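Local coordinates for glycogen synthase (Cyanobacterium sp. CLg1, PDB 6GNF), which is a two-domain glycosyltransferase of the starch and bacterial glycogen synthase family, holding ADP and a glycan in the cleft between its domains, at residues A[356-359]-A[360-364]; A[411-414]-A[415-418]; A[429-432]-A[433-436]; A[482-485]-A[486-489]; A[511-514]-A[515-519]. All coordinates share one frame; numbering follows the deposited sequence.

Overall arrangement
Contacts 1 and 3 are buried loops after strands of the C-terminal parallel sheet; they touch directly and share AC1, and their business is charged groups and amides meeting phosphate and hydroxyls. Contact 2, partly buried and about 15 Å from contact 1 between centres, runs from such a loop into the first turn of helix 414-423 and receives the adenine of the same ADP with backbone atoms and an aromatic face. Contacts 4 and 5 lie farther out and belong to successive helices: 482-489 is a surface helix start that packs against Arg432 of contact 3, whereas 511-519 is mid-helix and partly buried, with an arginine against a phenylalanine ring and a weak lysine-aspartate salt bridge.

Contact 1: A[356-359]-A[360-364]; sequences IGRL and ENQKG. With ADP (adenosine-5'-diphosphate), chain F; AC1 (4,6-dideoxy-4-{[(1S,4R,5S,6S)-4,5,6-trihydroxy-3-(hydroxymethyl)cyclohex-2-en-1-yl]amino}-alpha-D-glucopyranose), chain D.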
# COMPACT_ATOMS: atom_id res chain seq x y z
N ILE A 356 1.44 11.39 8.84
CA ILE A 356 0.16 10.91 8.34
C ILE A 356 0.30 9.42 8.09
O ILE A 356 1.13 9.01 7.30
CB ILE A 356 -0.24 11.59 7.01
CG1 ILE A 356 -0.12 13.11 7.12
CG2 ILE A 356 -1.66 11.20 6.64
CD1 ILE A 356 -0.20 13.82 5.78
N GLY A 357 -0.49 8.60 8.78
CA GLY A 357 -0.44 7.17 8.53
C GLY A 357 -1.27 6.33 9.47
O GLY A 357 -1.71 6.80 10.51
N ARG A 358 -1.48 5.08 9.08
CA ARG A 358 -2.16 4.08 9.92
C ARG A 358 -1.51 4.05 11.30
O ARG A 358 -0.28 4.17 11.41
CB ARG A 358 -2.10 2.70 9.26
CG ARG A 358 -2.89 2.60 7.97
CD ARG A 358 -2.83 1.22 7.31
NE ARG A 358 -1.53 0.93 6.68
CZ ARG A 358 -0.63 0.06 7.15
NH1 ARG A 358 -0.84 -0.65 8.26
NH2 ARG A 358 0.51 -0.11 6.49
N LEU A 359 -2.32 3.95 12.34
CA LEU A 359 -1.81 3.85 13.71
C LEU A 359 -1.53 2.38 14.05
O LEU A 359 -2.20 1.78 14.90
CB LEU A 359 -2.81 4.44 14.69
CG LEU A 359 -3.19 5.90 14.45
CD1 LEU A 359 -4.27 6.32 15.43
CD2 LEU A 359 -1.97 6.79 14.59
N GLU A 360 -0.55 1.81 13.37
CA GLU A 360 -0.22 0.40 13.45
C GLU A 360 1.29 0.26 13.63
O GLU A 360 2.04 1.18 13.32
CB GLU A 360 -0.70 -0.29 12.16
CG GLU A 360 -0.71 -1.84 12.20
CD GLU A 360 0.30 -2.51 11.24
OE1 GLU A 360 0.04 -2.62 10.02
OE2 GLU A 360 1.37 -2.95 11.74
N ASN A 361 1.73 -0.89 14.13
CA ASN A 361 3.14 -1.13 14.40
C ASN A 361 4.08 -0.70 13.27
O ASN A 361 5.13 -0.10 13.51
CB ASN A 361 3.38 -2.61 14.72
CG ASN A 361 4.83 -2.90 15.07
OD1 ASN A 361 5.34 -2.44 16.10
ND2 ASN A 361 5.53 -3.61 14.20
N GLN A 362 3.72 -1.03 12.04
CA GLN A 362 4.56 -0.71 10.88
C GLN A 362 5.02 0.74 10.83
O GLN A 362 6.18 1.00 10.51
CB GLN A 362 3.83 -1.04 9.57
CG GLN A 362 4.69 -0.74 8.36
CD GLN A 362 4.00 -0.97 7.05
OE1 GLN A 362 3.01 -1.70 6.97
NE2 GLN A 362 4.50 -0.34 6.00
N LYS A 363 4.12 1.68 11.15
CA LYS A 363 4.36 3.12 10.92
C LYS A 363 5.00 3.87 12.09
O LYS A 363 5.45 5.00 11.91
CB LYS A 363 3.04 3.80 10.54
CG LYS A 363 2.37 3.24 9.30
CD LYS A 363 3.13 3.59 8.03
CE LYS A 363 2.52 2.91 6.82
NZ LYS A 363 3.20 3.31 5.55
N GLY A 364 5.03 3.27 13.27
CA GLY A 364 5.73 3.86 14.41
C GLY A 364 5.07 5.08 15.02
O GLY A 364 5.75 5.90 15.65
PB ADP F . 0.51 2.33 3.54
O1B ADP F . 1.56 1.41 4.10
O2B ADP F . 0.14 2.02 2.11
O3B ADP F . -0.64 2.58 4.47
PA ADP F . 1.68 4.57 2.13
O1A ADP F . 2.23 3.65 1.05
O2A ADP F . 2.46 5.79 2.59
O3A ADP F . 1.31 3.74 3.48
O5' ADP F . 0.21 5.07 1.68
C5' ADP F . -0.75 5.53 2.63
C4' ADP F . -1.58 6.62 1.96
O4' ADP F . -2.76 6.94 2.71
C3' ADP F . -0.78 7.90 1.84
O3' ADP F . -1.02 8.44 0.53
C2' ADP F . -1.32 8.79 2.94
O2' ADP F . -1.28 10.14 2.50
C1' ADP F . -2.73 8.29 3.17
N9 ADP F . -3.22 8.29 4.57
C8 ADP F . -2.86 7.44 5.55
N7 ADP F . -3.53 7.70 6.71
C5 ADP F . -4.35 8.73 6.47
C6 ADP F . -5.34 9.52 7.23
N6 ADP F . -5.60 9.25 8.53
N1 ADP F . -5.99 10.52 6.60
C2 ADP F . -5.76 10.82 5.31
N3 ADP F . -4.87 10.14 4.56
C4 ADP F . -4.16 9.11 5.06
C1 AC1 D . -3.10 -3.47 2.30
O2 AC1 D . -2.07 -5.28 1.03
C2 AC1 D . -2.08 -3.85 1.22
C4A AC1 D . 3.64 0.57 -0.08
C3 AC1 D . -0.68 -3.34 1.56
O3 AC1 D . 0.14 -3.59 0.41
C4 AC1 D . -0.69 -1.84 1.92
N4A AC1 D . 0.64 -1.27 2.25
C5 AC1 D . -1.69 -1.67 3.08
O5 AC1 D . -2.99 -2.09 2.65
C6 AC1 D . -1.80 -0.24 3.57
C1B AC1 D . 1.81 -1.29 1.38
C2B AC1 D . 3.11 -0.69 2.01
O2B AC1 D . 2.98 -0.38 3.40
C3B AC1 D . 3.62 0.60 1.42
O3B AC1 D . 4.97 0.81 1.85
O4 AC1 D . 3.94 1.90 -0.51
C5B AC1 D . 2.31 0.12 -0.63
C7B AC1 D . 1.48 -0.66 0.05
C6B AC1 D . 1.92 0.55 -2.01
O6B AC1 D . 2.94 0.05 -2.89
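Glu360 N turns back to Arg358 O in a weak 3.1 Å hydrogen bond, closing an inverse gamma turn centred on Leu359. A helix-like turn follows, in which Lys363 N bonds Glu360 O at 3.0 Å, and Gly364 then serves as N-cap of helix 365-370. These turns bring the ends of Glu360, Gln362 and Lys363 round the Arg358 side chain. Arg358 is bent at chi3 (-73°), which turns its guanidinium toward Glu360 and Gln362, and three acceptors line up at the edge of that flat group. NH1 forms a salt bridge with Glu360 OE1 at 2.8 Å, the two side chains running alongside each other; OE1 lies in the guanidinium plane but is met from above the carboxylate plane, and the N-H...O angle is modest. NH2 reaches Gln362 OE1 at 3.0 Å, arriving well above the amide plane (62° out of it) and not on a lone pair; Asn202 also donates to this oxygen. On the ligand side NE gives an almost straight bond to ADP O3B, 2.9 Å long, while NH2 also bonds ADP O1B at 3.0 Å. Bonds along its edge should fix the guanidinium's rotation. Glu360 is steadied in turn, because its OE2 accepts from Gln362 N. Lys363 NZ bonds ADP O3A at 2.8 Å and also O1B, so both cations probably offset the phosphate charge. Gln362, extended beyond CG, carries NE2 to AC1 O2B at 3.0 Å. An arginine and a lysine closing on a diphosphate from the loop after a sheet strand are consistent with the diphosphate-binding site of a GT-B glycosyltransferase.

Contact 2: A[411-414]-A[415-418]; sequences RFDS and KLAH. With ADP (adenosine-5'-diphosphate), chain F.
Asp413 and Leu416 meet at the start of helix 414-423, where Asp413 OD1 accepts a weak 3.2 Å bond from Leu416 N. With CG anti to its own nitrogen (chi1 -174°), Asp413 folds its carboxylate over the first turn, and Leu416 CB packs against it. The ordinary helical bonds begin here too: Ala417 N to Asp413 O at 3.0 Å and His418 N to Ser414 O at 2.9 Å. The same carbonyl oxygen, Ser414 O, is met by the CD2 edge of the His418 ring, which stacks with Trp310 and Phe317 and whose ND1 is hydrogen-bonded to Asp315. Asp413 is therefore the N-cap, and the same short loop forms part of the adenine site of the C-terminal nucleotide-binding domain. The ionic pair within the loop is Arg411 NH2 with Asp413 OD2, 2.6 Å apart, a salt bridge whose hydrogen bond is weak because its angle is poor. Two backbone groups read the base: ADP N6 donates to Arg411 O at 3.0 Å, and Asp413 N gives a weak bond to ADP N1 at 3.3 Å. Apolar contacts complete the slot. The Phe412 ring turns a face to the adenine, with ADP C2 over its centre, while Ala417 CB approaches C2 from the opposite face at 4.0 Å.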
# COMPACT_ATOMS: atom_id res chain seq x y z
N ARG A 411 -8.67 10.61 12.75
CA ARG A 411 -9.66 10.56 11.68
C ARG A 411 -8.98 10.25 10.36
O ARG A 411 -7.76 10.38 10.23
CB ARG A 411 -10.41 11.89 11.57
CG ARG A 411 -11.75 11.90 12.28
CD ARG A 411 -12.56 13.15 11.96
NE ARG A 411 -12.05 14.33 12.68
CZ ARG A 411 -11.21 15.23 12.18
NH1 ARG A 411 -10.81 16.25 12.94
NH2 ARG A 411 -10.76 15.14 10.94
N PHE A 412 -9.77 9.79 9.40
CA PHE A 412 -9.33 9.82 8.02
C PHE A 412 -9.86 11.13 7.45
O PHE A 412 -11.06 11.33 7.34
CB PHE A 412 -9.86 8.64 7.22
CG PHE A 412 -9.16 8.46 5.92
CD1 PHE A 412 -9.51 9.23 4.82
CD2 PHE A 412 -8.13 7.54 5.79
CE1 PHE A 412 -8.86 9.07 3.60
CE2 PHE A 412 -7.48 7.36 4.58
CZ PHE A 412 -7.85 8.13 3.48
N ASP A 413 -8.94 12.02 7.09
CA ASP A 413 -9.29 13.39 6.75
C ASP A 413 -8.35 13.90 5.66
O ASP A 413 -7.24 14.35 5.94
CB ASP A 413 -9.20 14.26 8.00
CG ASP A 413 -9.70 15.68 7.78
OD1 ASP A 413 -9.88 16.09 6.61
OD2 ASP A 413 -9.92 16.40 8.77
N SER A 414 -8.82 13.85 4.41
CA SER A 414 -8.00 14.27 3.27
C SER A 414 -7.63 15.75 3.34
O SER A 414 -6.49 16.13 3.08
CB SER A 414 -8.70 13.97 1.96
OG SER A 414 -8.54 12.59 1.67
N LYS A 415 -8.59 16.58 3.72
CA LYS A 415 -8.35 18.01 3.84
C LYS A 415 -7.17 18.31 4.78
O LYS A 415 -6.29 19.10 4.45
CB LYS A 415 -9.62 18.72 4.32
CG LYS A 415 -9.50 20.23 4.46
CD LYS A 415 -10.88 20.86 4.56
CE LYS A 415 -10.81 22.35 4.85
NZ LYS A 415 -10.47 22.63 6.28
N LEU A 416 -7.17 17.67 5.95
CA LEU A 416 -6.10 17.89 6.93
C LEU A 416 -4.78 17.28 6.46
O LEU A 416 -3.71 17.82 6.73
CB LEU A 416 -6.50 17.35 8.30
CG LEU A 416 -5.58 17.74 9.47
CD1 LEU A 416 -5.54 19.25 9.66
CD2 LEU A 416 -6.03 17.06 10.75
N ALA A 417 -4.85 16.16 5.76
CA ALA A 417 -3.65 15.57 5.16
C ALA A 417 -2.99 16.57 4.21
O ALA A 417 -1.76 16.75 4.24
CB ALA A 417 -3.99 14.28 4.42
N HIS A 418 -3.80 17.25 3.40
CA HIS A 418 -3.31 18.25 2.47
C HIS A 418 -2.70 19.43 3.22
O HIS A 418 -1.60 19.89 2.89
CB HIS A 418 -4.42 18.70 1.52
CG HIS A 418 -4.65 17.76 0.38
ND1 HIS A 418 -3.95 17.84 -0.80
CD2 HIS A 418 -5.48 16.70 0.25
CE1 HIS A 418 -4.34 16.88 -1.61
NE2 HIS A 418 -5.27 16.17 -1.00
PB ADP F . 0.51 2.33 3.54
O1B ADP F . 1.56 1.41 4.10
O2B ADP F . 0.14 2.02 2.11
O3B ADP F . -0.64 2.58 4.47
PA ADP F . 1.68 4.57 2.13
O1A ADP F . 2.23 3.65 1.05
O2A ADP F . 2.46 5.79 2.59
O3A ADP F . 1.31 3.74 3.48
O5' ADP F . 0.21 5.07 1.68
C5' ADP F . -0.75 5.53 2.63
C4' ADP F . -1.58 6.62 1.96
O4' ADP F . -2.76 6.94 2.71
C3' ADP F . -0.78 7.90 1.84
O3' ADP F . -1.02 8.44 0.53
C2' ADP F . -1.32 8.79 2.94
O2' ADP F . -1.28 10.14 2.50
C1' ADP F . -2.73 8.29 3.17
N9 ADP F . -3.22 8.29 4.57
C8 ADP F . -2.86 7.44 5.55
N7 ADP F . -3.53 7.70 6.71
C5 ADP F . -4.35 8.73 6.47
C6 ADP F . -5.34 9.52 7.23
N6 ADP F . -5.60 9.25 8.53
N1 ADP F . -5.99 10.52 6.60
C2 ADP F . -5.76 10.82 5.31
N3 ADP F . -4.87 10.14 4.56
C4 ADP F . -4.16 9.11 5.06

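Contact 3: A[429-432]-A[433-436]; sequences MPSR and FEPC. With AC1 (4,6-dideoxy-4-{[(1S,4R,5S,6S)-4,5,6-trihydroxy-3-(hydroxymethyl)cyclohex-2-en-1-yl]amino}-alpha-D-glucopyranose), chain D.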
# COMPACT_ATOMS: atom_id res chain seq x y z
N MET A 429 8.38 10.02 9.18
CA MET A 429 7.98 8.63 8.97
C MET A 429 8.90 7.64 9.71
O MET A 429 9.81 7.07 9.11
CB MET A 429 8.00 8.29 7.48
CG MET A 429 7.13 9.21 6.62
SD MET A 429 7.19 8.75 4.89
CE MET A 429 6.34 7.19 4.92
N PRO A 430 8.62 7.40 11.00
CA PRO A 430 9.40 6.46 11.80
C PRO A 430 8.96 5.01 11.60
O PRO A 430 8.64 4.32 12.57
CB PRO A 430 9.12 6.93 13.22
CG PRO A 430 7.72 7.42 13.16
CD PRO A 430 7.55 8.03 11.80
N SER A 431 8.95 4.56 10.35
CA SER A 431 8.48 3.23 10.02
C SER A 431 9.45 2.16 10.49
O SER A 431 10.66 2.33 10.42
CB SER A 431 8.26 3.09 8.50
OG SER A 431 7.33 4.05 8.04
N ARG A 432 8.91 1.04 10.97
CA ARG A 432 9.70 -0.12 11.34
C ARG A 432 10.04 -0.98 10.12
O ARG A 432 11.06 -1.66 10.10
CB ARG A 432 8.97 -0.96 12.38
CG ARG A 432 8.83 -0.25 13.72
CD ARG A 432 8.24 -1.16 14.78
NE ARG A 432 8.30 -0.56 16.12
CZ ARG A 432 7.35 0.20 16.68
NH1 ARG A 432 6.22 0.47 16.04
NH2 ARG A 432 7.54 0.69 17.89
N PHE A 433 9.16 -0.99 9.13
CA PHE A 433 9.47 -1.50 7.80
C PHE A 433 8.59 -0.74 6.80
O PHE A 433 7.49 -0.29 7.16
CB PHE A 433 9.24 -3.01 7.71
CG PHE A 433 7.86 -3.43 8.12
CD1 PHE A 433 7.55 -3.65 9.45
CD2 PHE A 433 6.87 -3.62 7.16
CE1 PHE A 433 6.28 -4.04 9.83
CE2 PHE A 433 5.59 -4.02 7.53
CZ PHE A 433 5.29 -4.22 8.87
N GLU A 434 9.07 -0.57 5.57
CA GLU A 434 8.36 0.24 4.59
C GLU A 434 8.74 -0.17 3.18
O GLU A 434 9.76 0.29 2.65
CB GLU A 434 8.66 1.73 4.82
CG GLU A 434 7.65 2.66 4.16
CD GLU A 434 6.28 2.55 4.77
OE1 GLU A 434 6.13 3.00 5.93
OE2 GLU A 434 5.36 2.02 4.11
N PRO A 435 7.93 -1.04 2.55
CA PRO A 435 8.20 -1.48 1.19
C PRO A 435 8.53 -0.34 0.22
O PRO A 435 9.51 -0.43 -0.53
CB PRO A 435 6.90 -2.20 0.81
CG PRO A 435 6.47 -2.81 2.09
CD PRO A 435 6.83 -1.80 3.15
N CYS A 436 7.76 0.73 0.25
CA CYS A 436 8.11 1.94 -0.50
C CYS A 436 7.75 3.20 0.26
O CYS A 436 8.62 4.01 0.58
CB CYS A 436 7.45 1.96 -1.87
SG CYS A 436 7.96 3.36 -2.89
C1 AC1 D . -3.10 -3.47 2.30
O2 AC1 D . -2.07 -5.28 1.03
C2 AC1 D . -2.08 -3.85 1.22
C4A AC1 D . 3.64 0.57 -0.08
C3 AC1 D . -0.68 -3.34 1.56
O3 AC1 D . 0.14 -3.59 0.41
C4 AC1 D . -0.69 -1.84 1.92
N4A AC1 D . 0.64 -1.27 2.25
C5 AC1 D . -1.69 -1.67 3.08
O5 AC1 D . -2.99 -2.09 2.65
C6 AC1 D . -1.80 -0.24 3.57
C1B AC1 D . 1.81 -1.29 1.38
C2B AC1 D . 3.11 -0.69 2.01
O2B AC1 D . 2.98 -0.38 3.40
C3B AC1 D . 3.62 0.60 1.42
O3B AC1 D . 4.97 0.81 1.85
O4 AC1 D . 3.94 1.90 -0.51
C5B AC1 D . 2.31 0.12 -0.63
C7B AC1 D . 1.48 -0.66 0.05
C6B AC1 D . 1.92 0.55 -2.01
O6B AC1 D . 2.94 0.05 -2.89
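Glu434 leans back over Ser431, just beyond an inverse gamma turn centred on Pro430, and its side chain is worth following outward. CB lies against Ser431 CB at 3.9 Å. CG stands anti to the backbone nitrogen (chi1 -162°), about equally far from Ser431 OG on the protein side and AC1 O3B on the ligand side. The chain then bends at chi2 (67°), and the carboxylate ends up spread between those two hydroxyls. Glu434 OE1 accepts from Ser431 OG (2.6 Å) with its anti lone pair, the one away from OE2. Met429 CE lies beside the same OE1 at 4.3 Å, giving it an apolar neighbour. At the other oxygen, OE2, the O3B hydroxyl of AC1 donates at 2.6 Å, and Lys363 adds a salt bridge. Ser431 is thus a second-shell residue that helps fix the rotation of the carboxylate, leaving OE2 to AC1 and Lys363. AC1 O3B is gripped once more, as acceptor of a nearly straight 3.2 Å bond from Cys436 N (175°), and Pro435 CD packs against it at 3.5 Å. Glu434, Pro435 and Cys436 all belong to the glycan pocket, and Glu434 to the ADP pocket as well. Arg432 leads away from Phe433-Cys436 in an extended line to Asn361 O, to Pro474 O and to a salt bridge with Asp366. The whole loop joins the end of strand 426-429 to helix 439-445 in the C-terminal Rossmann-like domain: Met429 packs on that helix and on helix 457-461, which Glu434 also touches, while Pro430 and Arg432 rest on helix 365-370.

Contact 4: A[482-485]-A[486-489]; sequences TVSE and ELLQ
Ser484 is the N-cap of helix 485-503, and its OG accepts from Leu487 N at 3.0 Å in an almost perfectly straight bond (176°). The hydroxyl gets there because OG sits between the backbone N and the carbonyl carbon (chi1 71°), turned in over the first turn, where Glu486 CB and Leu487 CG also press against it. The Ser484 carbonyl starts the regular helical ladder, taking Leu488 N at 2.9 Å nearly end-on. Next comes Gln489 N to Glu485 O at 3.2 Å, with the donor lifted well out of the carbonyl plane. Val483, the residue before the cap, folds back toward the helix: its CG1 lies 4.3 Å from Leu488 CB, which fits a hydrophobic staple bracketing the polar cap. The other branch, CG2, makes the closer contact, 3.7 Å from Leu487 CB. Val483 and Leu488 pack against helix 365-370, both touching Asp366, and Val483 also meets Arg432. Elsewhere on the turn Glu485 and Gln489, four residues apart, run alongside each other with carboxylate and amide planes 30° apart. Gln489 NE2 gives Glu485 OE2 a weak, poorly angled bond of 2.9 Å, while Gln489 OE1 takes a weak one from Lys374. Glu485 bends at chi2, and its OE1 comes to 3.7 Å from Leu488 CD2.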
# COMPACT_ATOMS: atom_id res chain seq x y z
N THR A 482 3.13 -7.04 21.76
CA THR A 482 3.19 -5.59 21.85
C THR A 482 4.62 -5.22 22.22
O THR A 482 5.22 -5.86 23.08
CB THR A 482 2.17 -5.05 22.87
OG1 THR A 482 2.10 -3.63 22.77
CG2 THR A 482 2.53 -5.46 24.31
N VAL A 483 5.18 -4.23 21.53
CA VAL A 483 6.59 -3.86 21.73
C VAL A 483 6.85 -3.49 23.19
O VAL A 483 5.98 -2.92 23.85
CB VAL A 483 7.02 -2.71 20.80
CG1 VAL A 483 6.42 -1.38 21.24
CG2 VAL A 483 8.53 -2.61 20.71
N SER A 484 8.03 -3.84 23.70
CA SER A 484 8.37 -3.58 25.09
C SER A 484 8.66 -2.10 25.29
O SER A 484 9.02 -1.40 24.34
CB SER A 484 9.58 -4.40 25.53
OG SER A 484 10.77 -3.91 24.93
N GLU A 485 8.48 -1.63 26.53
CA GLU A 485 8.82 -0.26 26.88
C GLU A 485 10.29 0.01 26.58
O GLU A 485 10.68 1.12 26.22
CB GLU A 485 8.51 -0.01 28.36
CG GLU A 485 8.93 1.36 28.89
CD GLU A 485 8.38 2.52 28.07
OE1 GLU A 485 7.27 2.37 27.53
OE2 GLU A 485 9.06 3.56 27.99
N GLU A 486 11.11 -1.02 26.76
CA GLU A 486 12.53 -0.99 26.42
C GLU A 486 12.75 -0.60 24.95
O GLU A 486 13.36 0.43 24.67
CB GLU A 486 13.15 -2.37 26.73
CG GLU A 486 14.47 -2.70 26.06
CD GLU A 486 15.62 -1.86 26.58
OE1 GLU A 486 16.60 -2.46 27.06
OE2 GLU A 486 15.54 -0.62 26.50
N LEU A 487 12.25 -1.43 24.04
CA LEU A 487 12.46 -1.22 22.61
C LEU A 487 11.74 0.03 22.08
O LEU A 487 12.23 0.70 21.16
CB LEU A 487 12.01 -2.46 21.81
CG LEU A 487 12.86 -3.72 22.02
CD1 LEU A 487 12.21 -4.91 21.33
CD2 LEU A 487 14.28 -3.51 21.52
N LEU A 488 10.59 0.35 22.67
CA LEU A 488 9.87 1.58 22.35
C LEU A 488 10.75 2.80 22.58
O LEU A 488 10.77 3.73 21.76
CB LEU A 488 8.60 1.70 23.20
CG LEU A 488 7.66 2.88 22.94
CD1 LEU A 488 7.15 2.88 21.50
CD2 LEU A 488 6.49 2.84 23.91
N GLN A 489 11.50 2.80 23.68
CA GLN A 489 12.33 3.94 24.03
C GLN A 489 13.57 4.03 23.14
O GLN A 489 14.07 5.12 22.86
CB GLN A 489 12.71 3.89 25.51
CG GLN A 489 12.81 5.26 26.17
CD GLN A 489 11.54 6.09 26.02
OE1 GLN A 489 11.61 7.28 25.74
NE2 GLN A 489 10.39 5.45 26.18

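Contact 5: A[511-514]-A[515-519]; sequences FKKM and RLDCM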
# COMPACT_ATOMS: atom_id res chain seq x y z
N PHE A 511 18.68 24.53 3.93
CA PHE A 511 17.26 24.22 4.08
C PHE A 511 16.49 24.69 2.86
O PHE A 511 15.76 23.91 2.25
CB PHE A 511 16.72 24.85 5.37
CG PHE A 511 15.23 24.76 5.53
CD1 PHE A 511 14.41 25.76 5.04
CD2 PHE A 511 14.65 23.69 6.21
CE1 PHE A 511 13.04 25.69 5.20
CE2 PHE A 511 13.28 23.61 6.36
CZ PHE A 511 12.47 24.62 5.86
N LYS A 512 16.66 25.96 2.49
CA LYS A 512 16.00 26.52 1.31
C LYS A 512 16.34 25.74 0.04
O LYS A 512 15.46 25.52 -0.80
CB LYS A 512 16.38 27.99 1.10
CG LYS A 512 15.37 29.00 1.62
CD LYS A 512 15.38 29.12 3.14
CE LYS A 512 15.45 30.58 3.59
NZ LYS A 512 14.37 31.43 3.02
N LYS A 513 17.60 25.35 -0.10
CA LYS A 513 18.05 24.60 -1.26
C LYS A 513 17.44 23.20 -1.30
O LYS A 513 17.03 22.73 -2.36
CB LYS A 513 19.57 24.50 -1.30
CG LYS A 513 20.13 23.93 -2.59
CD LYS A 513 21.62 23.65 -2.49
CE LYS A 513 22.24 23.35 -3.84
NZ LYS A 513 21.61 22.18 -4.51
N MET A 514 17.38 22.55 -0.14
CA MET A 514 16.83 21.19 -0.03
C MET A 514 15.36 21.15 -0.46
O MET A 514 14.92 20.17 -1.09
CB MET A 514 17.00 20.64 1.39
CG MET A 514 16.71 19.15 1.51
SD MET A 514 17.18 18.40 3.09
CE MET A 514 18.93 18.14 2.87
N ARG A 515 14.60 22.18 -0.12
CA ARG A 515 13.20 22.26 -0.54
C ARG A 515 13.06 22.37 -2.05
O ARG A 515 12.19 21.75 -2.63
CB ARG A 515 12.51 23.46 0.12
CG ARG A 515 12.44 23.38 1.63
CD ARG A 515 11.49 24.42 2.19
NE ARG A 515 11.77 25.76 1.67
CZ ARG A 515 11.08 26.84 2.01
NH1 ARG A 515 11.39 28.03 1.49
NH2 ARG A 515 10.07 26.75 2.86
N LEU A 516 13.88 23.22 -2.66
CA LEU A 516 13.87 23.39 -4.10
C LEU A 516 14.28 22.11 -4.80
O LEU A 516 13.67 21.73 -5.80
CB LEU A 516 14.77 24.56 -4.53
CG LEU A 516 14.13 25.95 -4.66
CD1 LEU A 516 13.02 26.20 -3.64
CD2 LEU A 516 15.19 27.04 -4.57
N ASP A 517 15.28 21.42 -4.24
CA ASP A 517 15.74 20.14 -4.78
C ASP A 517 14.64 19.08 -4.68
O ASP A 517 14.45 18.29 -5.60
CB ASP A 517 17.00 19.64 -4.06
CG ASP A 517 18.24 20.47 -4.39
OD1 ASP A 517 18.08 21.51 -5.06
OD2 ASP A 517 19.36 20.09 -3.97
N CYS A 518 13.92 19.09 -3.56
CA CYS A 518 12.77 18.22 -3.38
C CYS A 518 11.71 18.50 -4.43
O CYS A 518 11.19 17.57 -5.03
CB CYS A 518 12.17 18.38 -1.98
SG CYS A 518 13.06 17.49 -0.68
N MET A 519 11.37 19.77 -4.64
CA MET A 519 10.32 20.12 -5.60
C MET A 519 10.72 19.78 -7.04
O MET A 519 9.87 19.47 -7.86
CB MET A 519 9.93 21.59 -5.49
CG MET A 519 9.18 21.92 -4.20
SD MET A 519 8.49 23.58 -4.18
CE MET A 519 7.12 23.38 -5.31
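Phe511 and Arg515 bring their flat groups together at an inclination of 38°. Over one face of the ring lies Arg515 CG, 4.3 Å above the plane and offset toward the rim. At the ring edge sits Lys512 CD, and Tyr506 packs edge-to-face with Phe511. Seen from the arginine, ring atom Phe511 CE1 lies over a face of the guanidinium, and Arg515 CD touches the same CE1 at 3.6 Å. A bend at chi3 (-51°) turns the guanidinium across the ring. NH1 finds a weak bond to Asn328, whereas the buried NE finds no partner in the model. These are i to i+4 neighbours on helix 509-520, whose Phe511, Met514 and Arg515 pack against Ile449 of strand 449-452 in the parallel sheet. The i to i+4 backbone bonds include Arg515 N to Phe511 O at 3.2 Å, Asp517 N to Lys513 O at 2.9 Å and Cys518 N to Met514 O, also 2.9 Å. Another i to i+4 pair is ionic, Lys513 NZ bridging weakly to Asp517 OD2 at 3.1 Å, with the lysine bent only at its end. Lys512 runs alongside Arg515, and its NZ stays 4.8 Å from Arg515 NH1, a like-charged neighbour.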